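Local coordinates for protein RNA-dependent RNA Polymerase (Bombyx mori cytoplasmic polyhedrosis virus, PDB 6TZ0) that catalyses RNA-templated RNA synthesis, transcribing the double-stranded viral genome into plus strands and probably making the complementary minus strands during replication, at residues Glu226-Val229 with Ala230-Phe234. Numbering follows the deposited sequence.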
loop_
_atom_site.group_PDB
_atom_site.type_symbol
_atom_site.label_atom_id
_atom_site.label_comp_id
_atom_site.label_asym_id
_atom_site.label_seq_id
_atom_site.Cartn_x
_atom_site.Cartn_y
_atom_site.Cartn_z
ATOM N N GLU A 226 -31.755 2.409 -23.881
ATOM C CA GLU A 226 -30.733 2.960 -23.007
ATOM C C GLU A 226 -29.343 2.467 -23.381
ATOM O O GLU A 226 -28.361 3.188 -23.181
ATOM C CB GLU A 226 -31.061 2.620 -21.560
ATOM C CG GLU A 226 -32.247 3.384 -21.015
ATOM C CD GLU A 226 -32.583 2.990 -19.602
ATOM O OE1 GLU A 226 -32.039 1.978 -19.128
ATOM O OE2 GLU A 226 -33.374 3.703 -18.956
ATOM N N SER A 227 -29.240 1.267 -23.958
ATOM C CA SER A 227 -27.955 0.819 -24.480
ATOM C C SER A 227 -27.545 1.616 -25.705
ATOM O O SER A 227 -26.348 1.852 -25.911
ATOM C CB SER A 227 -28.005 -0.664 -24.824
ATOM O OG SER A 227 -28.828 -0.909 -25.944
ATOM N N ILE A 228 -28.519 2.038 -26.519
ATOM C CA ILE A 228 -28.225 2.948 -27.625
ATOM C C ILE A 228 -27.659 4.259 -27.101
ATOM O O ILE A 228 -26.645 4.756 -27.605
ATOM C CB ILE A 228 -29.483 3.195 -28.472
ATOM C CG1 ILE A 228 -29.963 1.906 -29.100
ATOM C CG2 ILE A 228 -29.214 4.196 -29.565
ATOM C CD1 ILE A 228 -31.276 2.063 -29.723
ATOM N N VAL A 229 -28.308 4.826 -26.079
ATOM C CA VAL A 229 -27.858 6.090 -25.487
ATOM C C VAL A 229 -26.451 5.951 -24.899
ATOM O O VAL A 229 -25.586 6.822 -25.095
ATOM C CB VAL A 229 -28.871 6.558 -24.425
ATOM C CG1 VAL A 229 -28.396 7.824 -23.734
ATOM C CG2 VAL A 229 -30.228 6.778 -25.050
ATOM N N ALA A 230 -26.189 4.825 -24.228
ATOM C CA ALA A 230 -24.881 4.564 -23.638
ATOM C C ALA A 230 -23.790 4.455 -24.697
ATOM O O ALA A 230 -22.742 5.100 -24.581
ATOM C CB ALA A 230 -24.939 3.290 -22.798
ATOM N N MET A 231 -24.027 3.660 -25.750
ATOM C CA MET A 231 -23.014 3.472 -26.789
ATOM C C MET A 231 -22.772 4.748 -27.590
ATOM O O MET A 231 -21.631 5.021 -27.992
ATOM C CB MET A 231 -23.412 2.327 -27.714
ATOM C CG MET A 231 -23.343 0.959 -27.072
ATOM S SD MET A 231 -21.694 0.572 -26.470
ATOM C CE MET A 231 -20.771 0.481 -27.995
ATOM N N ASN A 232 -23.821 5.547 -27.818
ATOM C CA ASN A 232 -23.634 6.831 -28.487
ATOM C C ASN A 232 -22.785 7.771 -27.643
ATOM O O ASN A 232 -21.923 8.481 -28.174
ATOM C CB ASN A 232 -24.978 7.493 -28.786
ATOM C CG ASN A 232 -25.785 6.748 -29.814
ATOM O OD1 ASN A 232 -25.241 6.145 -30.730
ATOM N ND2 ASN A 232 -27.100 6.829 -29.696
ATOM N N HIS A 233 -22.991 7.762 -26.320
ATOM C CA HIS A 233 -22.178 8.608 -25.453
ATOM C C HIS A 233 -20.727 8.133 -25.392
ATOM O O HIS A 233 -19.806 8.957 -25.337
ATOM C CB HIS A 233 -22.794 8.673 -24.055
ATOM C CG HIS A 233 -22.036 9.541 -23.099
ATOM N ND1 HIS A 233 -21.919 10.904 -23.268
ATOM C CD2 HIS A 233 -21.389 9.248 -21.947
ATOM C CE1 HIS A 233 -21.209 11.409 -22.277
ATOM N NE2 HIS A 233 -20.881 10.425 -21.459
ATOM N N PHE A 234 -20.495 6.817 -25.413
ATOM C CA PHE A 234 -19.113 6.339 -25.376
ATOM C C PHE A 234 -18.373 6.668 -26.669
ATOM O O PHE A 234 -17.199 7.056 -26.633
ATOM C CB PHE A 234 -19.034 4.835 -25.105
ATOM C CG PHE A 234 -19.412 4.436 -23.706
ATOM C CD1 PHE A 234 -18.722 4.943 -22.619
ATOM C CD2 PHE A 234 -20.352 3.449 -23.483
ATOM C CE1 PHE A 234 -19.043 4.554 -21.333
ATOM C CE2 PHE A 234 -20.675 3.052 -22.198
ATOM C CZ PHE A 234 -20.015 3.603 -21.125
#
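Ile228 and Asn232, one turn apart on alpha-helix 224-237 of the polymerase's N-terminal region, are buried, lie side by side and point the same way. Four successive i to i+4 backbone bonds establish the helical geometry: Ala230 N to Glu226 O, Met231 N to Ser227 O, Asn232 N to Ile228 O and His233 N to Val229 O, with N-H...O angles of 153° to 165°. Met231 CG lies 3.3 Å from the Ser227 O that its own N grips. Asn232 holds CG beside its own backbone N (chi1 -67°), which lays the amide back over the preceding turn. ND2 thereby comes 3.4 Å from Ile228 CG2, the methyl anti to the backbone N. Although Asn232 ND2 is also 3.0 Å from Ile228 O, the poor angle excludes a hydrogen bond. The amide is instead anchored from outside: Tyr170 OH and Thr70 N both donate to OD1, while ND2 donates to Thr68 O, so both polar ends are satisfied. Around the helix, Met231 packs on Cys210 and Val213 of helix 206-218, Val229 and Ala230 meet Met338 of helix 325-339, and the His233 ring stacks with Phe311. Glu226 OE2 hydrogen-bonds to Tyr314 OH.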